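Local coordinates for protein citryl-spermidine/3,4-dihydroxybenzoyl-citryl-spermidine:spermidine ligase (Bacillus anthracis, PDB 3TO3) that catalyses the ATP-dependent condensation of spermidine with citryl-spermidine intermediates in the biosynthesis of the siderophore petrobactin, at residues B[560-572]-B[583-596]. Sequence-based numbering, arbitrary orientation.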
ATOM      1  N   ILE B 560       7.229   5.717  44.527  1.00 62.11           N
ATOM      2  CA  ILE B 560       7.460   5.617  43.096  1.00 49.94           C
ATOM      3  C   ILE B 560       8.563   4.574  42.766  1.00 61.44           C
ATOM      4  O   ILE B 560       8.574   3.993  41.681  1.00 57.05           O
ATOM      5  CB  ILE B 560       7.826   7.027  42.562  1.00 65.80           C
ATOM      6  CG1 ILE B 560       6.575   7.867  42.434  1.00 71.51           C
ATOM      7  CG2 ILE B 560       8.565   7.007  41.227  1.00 62.56           C
ATOM      8  CD1 ILE B 560       6.821   9.092  41.625  1.00 85.04           C
ATOM      9  N   GLN B 561       9.476   4.330  43.705  1.00 55.98           N
ATOM     10  CA  GLN B 561      10.482   3.283  43.554  1.00 55.17           C
ATOM     11  C   GLN B 561      11.395   3.404  42.312  1.00 53.92           C
ATOM     12  O   GLN B 561      11.515   2.467  41.536  1.00 52.98           O
ATOM     13  CB  GLN B 561       9.785   1.928  43.523  1.00 62.91           C
ATOM     14  CG  GLN B 561       9.029   1.588  44.773  1.00 76.75           C
ATOM     15  CD  GLN B 561       9.569   0.332  45.424  1.00 85.14           C
ATOM     16  OE1 GLN B 561       8.968  -0.746  45.323  1.00 86.05           O
ATOM     17  NE2 GLN B 561      10.720   0.457  46.084  1.00 84.36           N
ATOM     18  N   LEU B 562      12.036   4.548  42.126  1.00 51.93           N
ATOM     19  CA  LEU B 562      12.943   4.719  41.014  1.00 50.19           C
ATOM     20  C   LEU B 562      14.223   3.924  41.200  1.00 54.05           C
ATOM     21  O   LEU B 562      14.997   3.755  40.250  1.00 52.94           O
ATOM     22  CB  LEU B 562      13.303   6.188  40.871  1.00 54.70           C
ATOM     23  CG  LEU B 562      12.112   7.073  40.577  1.00 63.11           C
ATOM     24  CD1 LEU B 562      12.632   8.452  40.267  1.00 71.33           C
ATOM     25  CD2 LEU B 562      11.360   6.504  39.399  1.00 55.11           C
ATOM     26  N   TYR B 563      14.481   3.515  42.441  1.00 47.16           N
ATOM     27  CA  TYR B 563      15.682   2.739  42.793  1.00 46.34           C
ATOM     28  C   TYR B 563      15.416   1.237  42.829  1.00 50.89           C
ATOM     29  O   TYR B 563      16.254   0.470  43.336  1.00 50.28           O
ATOM     30  CB  TYR B 563      16.298   3.202  44.118  1.00 47.33           C
ATOM     31  CG  TYR B 563      16.644   4.674  44.142  1.00 52.93           C
ATOM     32  CD1 TYR B 563      16.913   5.358  42.968  1.00 49.06           C
ATOM     33  CD2 TYR B 563      16.711   5.374  45.339  1.00 51.34           C
ATOM     34  CE1 TYR B 563      17.234   6.704  42.974  1.00 50.92           C
ATOM     35  CE2 TYR B 563      17.037   6.715  45.364  1.00 49.45           C
ATOM     36  CZ  TYR B 563      17.302   7.376  44.180  1.00 55.84           C
ATOM     37  OH  TYR B 563      17.620   8.716  44.201  1.00 60.02           O
ATOM     38  N   THR B 564      14.223   0.811  42.412  1.00 46.70           N
ATOM     39  CA  THR B 564      13.943  -0.635  42.434  1.00 53.10           C
ATOM     40  C   THR B 564      15.007  -1.386  41.618  1.00 51.43           C
ATOM     41  O   THR B 564      15.532  -0.870  40.607  1.00 46.09           O
ATOM     42  CB  THR B 564      12.537  -0.985  41.907  1.00 57.92           C
ATOM     43  OG1 THR B 564      12.205  -2.331  42.273  1.00 68.50           O
ATOM     44  CG2 THR B 564      12.492  -0.855  40.394  1.00 54.36           C
ATOM     45  N   PRO B 565      15.358  -2.589  42.078  1.00 48.26           N
ATOM     46  CA  PRO B 565      16.416  -3.411  41.475  1.00 45.57           C
ATOM     47  C   PRO B 565      16.104  -3.780  40.033  1.00 54.44           C
ATOM     48  O   PRO B 565      16.978  -3.690  39.174  1.00 50.74           O
ATOM     49  CB  PRO B 565      16.421  -4.670  42.342  1.00 47.29           C
ATOM     50  CG  PRO B 565      15.886  -4.197  43.688  1.00 47.25           C
ATOM     51  CD  PRO B 565      14.849  -3.155  43.336  1.00 47.35           C
ATOM     52  N   THR B 566      14.867  -4.187  39.781  1.00 57.02           N
ATOM     53  CA  THR B 566      14.454  -4.594  38.450  1.00 53.41           C
ATOM     54  C   THR B 566      13.085  -3.992  38.169  1.00 58.72           C
ATOM     55  O   THR B 566      12.342  -3.674  39.099  1.00 60.35           O
ATOM     56  CB  THR B 566      14.368  -6.134  38.323  1.00 50.06           C
ATOM     57  OG1 THR B 566      13.312  -6.605  39.140  1.00 61.13           O
ATOM     58  CG2 THR B 566      15.664  -6.826  38.798  1.00 45.86           C
ATOM     59  N   PHE B 567      12.769  -3.792  36.892  1.00 53.64           N
ATOM     60  CA  PHE B 567      11.421  -3.411  36.514  1.00 56.97           C
ATOM     61  C   PHE B 567      11.106  -3.916  35.115  1.00 54.55           C
ATOM     62  O   PHE B 567      11.981  -4.458  34.436  1.00 53.24           O
ATOM     63  CB  PHE B 567      11.245  -1.901  36.551  1.00 53.87           C
ATOM     64  CG  PHE B 567      11.823  -1.211  35.362  1.00 52.13           C
ATOM     65  CD1 PHE B 567      11.011  -0.802  34.321  1.00 52.33           C
ATOM     66  CD2 PHE B 567      13.181  -0.986  35.279  1.00 52.93           C
ATOM     67  CE1 PHE B 567      11.550  -0.171  33.208  1.00 51.60           C
ATOM     68  CE2 PHE B 567      13.727  -0.353  34.181  1.00 55.31           C
ATOM     69  CZ  PHE B 567      12.904   0.051  33.142  1.00 52.80           C
ATOM     70  N   TYR B 568       9.862  -3.692  34.692  1.00 55.02           N
ATOM     71  CA  TYR B 568       9.335  -4.233  33.442  1.00 59.07           C
ATOM     72  C   TYR B 568       9.321  -3.168  32.367  1.00 56.21           C
ATOM     73  O   TYR B 568       8.571  -2.217  32.440  1.00 64.62           O
ATOM     74  CB  TYR B 568       7.923  -4.813  33.644  1.00 63.74           C
ATOM     75  CG  TYR B 568       7.927  -6.208  34.237  1.00 72.81           C
ATOM     76  CD1 TYR B 568       8.945  -7.099  33.929  1.00 81.09           C
ATOM     77  CD2 TYR B 568       6.929  -6.638  35.117  1.00 79.77           C
ATOM     78  CE1 TYR B 568       8.982  -8.388  34.464  1.00 84.27           C
ATOM     79  CE2 TYR B 568       6.952  -7.940  35.660  1.00 86.35           C
ATOM     80  CZ  TYR B 568       7.997  -8.807  35.327  1.00 90.46           C
ATOM     81  OH  TYR B 568       8.073 -10.096  35.835  1.00 91.99           O
ATOM     82  N   ALA B 569      10.187  -3.349  31.379  1.00 54.52           N
ATOM     83  CA  ALA B 569      10.276  -2.505  30.192  1.00 51.91           C
ATOM     84  C   ALA B 569       9.470  -3.071  28.990  1.00 48.21           C
ATOM     85  O   ALA B 569       9.411  -4.272  28.774  1.00 50.80           O
ATOM     86  CB  ALA B 569      11.708  -2.371  29.806  1.00 47.92           C
ATOM     87  N   GLU B 570       8.879  -2.179  28.212  1.00 50.99           N
ATOM     88  CA  GLU B 570       8.163  -2.517  26.999  1.00 49.73           C
ATOM     89  C   GLU B 570       9.027  -3.324  26.067  1.00 46.09           C
ATOM     90  O   GLU B 570      10.170  -2.978  25.859  1.00 46.15           O
ATOM     91  CB  GLU B 570       7.781  -1.235  26.260  1.00 62.42           C
ATOM     92  CG  GLU B 570       6.659  -0.443  26.890  1.00 81.85           C
ATOM     93  CD  GLU B 570       5.346  -1.206  26.920  1.00106.26           C
ATOM     94  OE1 GLU B 570       5.010  -1.859  25.901  1.00115.39           O
ATOM     95  OE2 GLU B 570       4.647  -1.157  27.965  1.00113.86           O
ATOM     96  N   GLN B 571       8.462  -4.347  25.440  1.00 46.45           N
ATOM     97  CA  GLN B 571       9.176  -5.000  24.371  1.00 44.44           C
ATOM     98  C   GLN B 571       8.599  -4.462  23.065  1.00 51.11           C
ATOM     99  O   GLN B 571       7.589  -4.956  22.570  1.00 59.36           O
ATOM    100  CB  GLN B 571       8.843  -6.495  24.414  1.00 37.89           C
ATOM    101  CG  GLN B 571       9.218  -7.201  25.694  1.00 39.67           C
ATOM    102  CD  GLN B 571       8.762  -8.645  25.690  1.00 48.07           C
ATOM    103  OE1 GLN B 571       7.560  -8.935  25.739  1.00 52.63           O
ATOM    104  NE2 GLN B 571       9.720  -9.567  25.621  1.00 46.47           N
ATOM    105  N   LEU B 572       9.329  -3.568  22.427  1.00 50.12           N
ATOM    106  CA  LEU B 572       8.817  -2.852  21.256  1.00 52.43           C
ATOM    107  C   LEU B 572       8.905  -3.667  19.967  1.00 45.83           C
ATOM    108  O   LEU B 572       7.998  -3.654  19.148  1.00 47.82           O
ATOM    109  CB  LEU B 572       9.572  -1.540  21.088  1.00 52.61           C
ATOM    110  CG  LEU B 572       9.512  -0.597  22.302  1.00 60.50           C
ATOM    111  CD1 LEU B 572      10.607   0.441  22.211  1.00 63.16           C
ATOM    112  CD2 LEU B 572       8.154   0.071  22.421  1.00 55.59           C
ATOM    113  N   SER B 583       2.348 -10.950  27.109  1.00105.18           N
ATOM    114  CA  SER B 583       3.049  -9.935  27.915  1.00103.47           C
ATOM    115  C   SER B 583       3.321  -8.546  27.277  1.00 91.74           C
ATOM    116  O   SER B 583       2.668  -7.555  27.642  1.00 94.78           O
ATOM    117  CB  SER B 583       4.359 -10.520  28.458  1.00 99.25           C
ATOM    118  OG  SER B 583       4.566 -10.147  29.807  1.00 94.07           O
ATOM    119  N   LEU B 584       4.277  -8.482  26.345  1.00 80.61           N
ATOM    120  CA  LEU B 584       4.806  -7.195  25.844  1.00 73.28           C
ATOM    121  C   LEU B 584       5.836  -6.508  26.754  1.00 65.69           C
ATOM    122  O   LEU B 584       6.298  -5.409  26.479  1.00 63.04           O
ATOM    123  CB  LEU B 584       3.723  -6.227  25.390  1.00 76.80           C
ATOM    124  CG  LEU B 584       3.641  -6.228  23.860  1.00 89.73           C
ATOM    125  CD1 LEU B 584       4.097  -7.572  23.260  1.00 80.33           C
ATOM    126  CD2 LEU B 584       2.217  -5.877  23.388  1.00101.51           C
ATOM    127  N   VAL B 585       6.142  -7.140  27.871  1.00 55.09           N
ATOM    128  CA  VAL B 585       6.985  -6.533  28.863  1.00 54.00           C
ATOM    129  C   VAL B 585       8.122  -7.505  29.210  1.00 57.45           C
ATOM    130  O   VAL B 585       7.947  -8.713  29.144  1.00 63.22           O
ATOM    131  CB  VAL B 585       6.092  -6.242  30.072  1.00 67.46           C
ATOM    132  CG1 VAL B 585       6.539  -7.030  31.296  1.00 75.70           C
ATOM    133  CG2 VAL B 585       5.957  -4.740  30.305  1.00 59.56           C
ATOM    134  N   HIS B 586       9.306  -7.008  29.520  1.00 50.25           N
ATOM    135  CA  HIS B 586      10.337  -7.924  30.005  1.00 49.81           C
ATOM    136  C   HIS B 586      11.146  -7.279  31.121  1.00 57.73           C
ATOM    137  O   HIS B 586      11.246  -6.061  31.195  1.00 59.52           O
ATOM    138  CB  HIS B 586      11.237  -8.468  28.887  1.00 41.36           C
ATOM    139  CG  HIS B 586      12.176  -7.452  28.298  1.00 47.74           C
ATOM    140  ND1 HIS B 586      13.545  -7.614  28.298  1.00 46.47           N
ATOM    141  CD2 HIS B 586      11.939  -6.281  27.662  1.00 45.26           C
ATOM    142  CE1 HIS B 586      14.106  -6.585  27.685  1.00 42.99           C
ATOM    143  NE2 HIS B 586      13.153  -5.760  27.299  1.00 39.59           N
ATOM    144  N   GLU B 587      11.688  -8.107  32.005  1.00 40.54           N
ATOM    145  CA  GLU B 587      12.343  -7.630  33.189  1.00 42.43           C
ATOM    146  C   GLU B 587      13.791  -7.283  32.907  1.00 50.87           C
ATOM    147  O   GLU B 587      14.521  -8.084  32.330  1.00 53.48           O
ATOM    148  CB  GLU B 587      12.281  -8.689  34.267  1.00 44.82           C
ATOM    149  CG  GLU B 587      12.764  -8.189  35.620  1.00 55.67           C
ATOM    150  CD  GLU B 587      12.950  -9.313  36.603  1.00 63.26           C
ATOM    151  OE1 GLU B 587      12.868 -10.473  36.163  1.00 69.75           O
ATOM    152  OE2 GLU B 587      13.188  -9.047  37.801  1.00 65.05           O
ATOM    153  N   VAL B 588      14.196  -6.085  33.315  1.00 50.30           N
ATOM    154  CA  VAL B 588      15.551  -5.596  33.069  1.00 46.06           C
ATOM    155  C   VAL B 588      16.168  -5.053  34.357  1.00 49.22           C
ATOM    156  O   VAL B 588      15.459  -4.588  35.237  1.00 48.77           O
ATOM    157  CB  VAL B 588      15.559  -4.490  32.001  1.00 41.78           C
ATOM    158  CG1 VAL B 588      14.993  -5.013  30.677  1.00 40.52           C
ATOM    159  CG2 VAL B 588      14.779  -3.272  32.481  1.00 37.69           C
ATOM    160  N   PRO B 589      17.497  -5.127  34.483  1.00 48.64           N
ATOM    161  CA  PRO B 589      18.057  -4.583  35.724  1.00 42.94           C
ATOM    162  C   PRO B 589      18.032  -3.052  35.683  1.00 38.43           C
ATOM    163  O   PRO B 589      18.009  -2.414  34.619  1.00 43.88           O
ATOM    164  CB  PRO B 589      19.486  -5.128  35.732  1.00 45.06           C
ATOM    165  CG  PRO B 589      19.850  -5.176  34.259  1.00 49.99           C
ATOM    166  CD  PRO B 589      18.544  -5.550  33.537  1.00 50.95           C
ATOM    167  N   ASN B 590      18.001  -2.448  36.857  1.00 41.71           N
ATOM    168  CA  ASN B 590      17.937  -0.995  36.943  1.00 43.04           C
ATOM    169  C   ASN B 590      19.280  -0.416  37.428  1.00 44.31           C
ATOM    170  O   ASN B 590      19.690  -0.649  38.568  1.00 52.99           O
ATOM    171  CB  ASN B 590      16.794  -0.605  37.866  1.00 41.09           C
ATOM    172  CG  ASN B 590      16.733   0.882  38.129  1.00 45.88           C
ATOM    173  OD1 ASN B 590      17.367   1.678  37.433  1.00 46.90           O
ATOM    174  ND2 ASN B 590      15.980   1.265  39.157  1.00 38.84           N
ATOM    175  N   PRO B 591      19.978   0.321  36.555  1.00 41.05           N
ATOM    176  CA  PRO B 591      21.286   0.840  36.985  1.00 42.60           C
ATOM    177  C   PRO B 591      21.151   1.866  38.126  1.00 43.45           C
ATOM    178  O   PRO B 591      22.112   2.044  38.860  1.00 48.05           O
ATOM    179  CB  PRO B 591      21.853   1.492  35.702  1.00 37.40           C
ATOM    180  CG  PRO B 591      20.594   1.952  34.943  1.00 38.41           C
ATOM    181  CD  PRO B 591      19.549   0.871  35.243  1.00 36.08           C
ATOM    182  N   LEU B 592      19.986   2.490  38.314  1.00 44.29           N
ATOM    183  CA  LEU B 592      19.870   3.431  39.443  1.00 37.91           C
ATOM    184  C   LEU B 592      19.975   2.699  40.761  1.00 43.00           C
ATOM    185  O   LEU B 592      20.385   3.278  41.754  1.00 44.31           O
ATOM    186  CB  LEU B 592      18.588   4.224  39.417  1.00 40.02           C
ATOM    187  CG  LEU B 592      18.364   5.053  38.173  1.00 46.47           C
ATOM    188  CD1 LEU B 592      17.154   5.946  38.421  1.00 48.12           C
ATOM    189  CD2 LEU B 592      19.579   5.867  37.969  1.00 56.17           C
ATOM    190  N   TYR B 593      19.631   1.409  40.767  1.00 46.57           N
ATOM    191  CA  TYR B 593      19.686   0.645  42.007  1.00 45.01           C
ATOM    192  C   TYR B 593      21.089   0.500  42.575  1.00 49.21           C
ATOM    193  O   TYR B 593      21.314   0.777  43.736  1.00 50.28           O
ATOM    194  CB  TYR B 593      19.109  -0.735  41.804  1.00 46.35           C
ATOM    195  CG  TYR B 593      19.322  -1.630  42.983  1.00 46.15           C
ATOM    196  CD1 TYR B 593      20.236  -2.667  42.933  1.00 55.08           C
ATOM    197  CD2 TYR B 593      18.610  -1.440  44.159  1.00 48.56           C
ATOM    198  CE1 TYR B 593      20.444  -3.498  44.042  1.00 56.22           C
ATOM    199  CE2 TYR B 593      18.802  -2.266  45.259  1.00 50.16           C
ATOM    200  CZ  TYR B 593      19.716  -3.293  45.195  1.00 60.81           C
ATOM    201  OH  TYR B 593      19.910  -4.123  46.294  1.00 76.00           O
ATOM    202  N   ARG B 594      22.029   0.033  41.767  1.00 56.23           N
ATOM    203  CA  ARG B 594      23.370  -0.177  42.283  1.00 63.28           C
ATOM    204  C   ARG B 594      24.031   1.167  42.549  1.00 55.03           C
ATOM    205  O   ARG B 594      24.737   1.341  43.529  1.00 50.89           O
ATOM    206  CB  ARG B 594      24.225  -1.008  41.325  1.00 78.86           C
ATOM    207  CG  ARG B 594      25.555  -1.442  41.959  1.00 98.36           C
ATOM    208  CD  ARG B 594      26.228  -2.570  41.183  1.00110.69           C
ATOM    209  NE  ARG B 594      27.481  -3.005  41.805  1.00119.40           N
ATOM    210  CZ  ARG B 594      28.685  -2.546  41.470  1.00123.59           C
ATOM    211  NH1 ARG B 594      29.770  -3.007  42.088  1.00124.48           N
ATOM    212  NH2 ARG B 594      28.804  -1.627  40.514  1.00122.25           N
ATOM    213  N   ALA B 595      23.780   2.124  41.671  1.00 44.59           N
ATOM    214  CA  ALA B 595      24.336   3.436  41.857  1.00 44.18           C
ATOM    215  C   ALA B 595      23.911   4.015  43.229  1.00 50.58           C
ATOM    216  O   ALA B 595      24.741   4.549  43.975  1.00 49.21           O
ATOM    217  CB  ALA B 595      23.912   4.338  40.714  1.00 45.02           C
ATOM    218  N   ARG B 596      22.629   3.883  43.573  1.00 49.75           N
ATOM    219  CA  ARG B 596      22.164   4.325  44.886  1.00 54.83           C
ATOM    220  C   ARG B 596      22.828   3.556  46.041  1.00 55.49           C
ATOM    221  O   ARG B 596      23.234   4.147  47.025  1.00 52.98           O
ATOM    222  CB  ARG B 596      20.645   4.245  44.987  1.00 56.37           C
ATOM    223  CG  ARG B 596      20.116   4.481  46.388  1.00 57.98           C
ATOM    224  CD  ARG B 596      20.147   5.931  46.787  1.00 60.45           C
ATOM    225  NE  ARG B 596      19.498   6.113  48.082  1.00 67.40           N
ATOM    226  CZ  ARG B 596      19.793   7.079  48.941  1.00 68.18           C
ATOM    227  NH1 ARG B 596      20.730   7.964  48.650  1.00 65.57           N
ATOM    228  NH2 ARG B 596      19.154   7.150  50.097  1.00 73.46           N
TER
HETATM  229  O   HOH W   1      12.987  -3.377  25.751  1.00 51.62           O
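L584 O takes the backbone N-H of Q571 at 2.6 Å, beginning the antiparallel ladder that joins strands 566-570 and 585-589 into a two-stranded beta hairpin. At V585, CG1 sits over a face of the Y568 ring, 3.8 Å from its centroid. H586 exchanges two backbone bonds with A569; its ring lies beside Q571 CG, and a water in the ring plane links H586 NE2 to E570 O. E587 lies on the same face as Y568. Its chain is extended, CG anti to the backbone N (chi1 -171°), which carries OE2 along to T566 OG1; the hydroxyl donates to the anti lone pair at 2.8 Å. V588 pairs with F567, its CG2 3.5 Å from F567 CE2 on the face that F567 turns to L509 of helix 502-528.

N590 follows as N-cap of helix 591-600. Its OD1 accepts from L592 N, while ND2 grips two carbonyls of the other segment, L562 O at 2.9 Å and T564 O at 2.6 Å. P565 CG packs on a face of the Y593 ring, and the R596 aliphatic chain crosses the Y563 ring, CB 4.2 Å from the centroid; Y563 OH binds E544. One buried amide thus both caps the C-terminal helix and ties it to the 561-564 turn, so the ladder, the turn and the helix start are locked together by directional polar bonds.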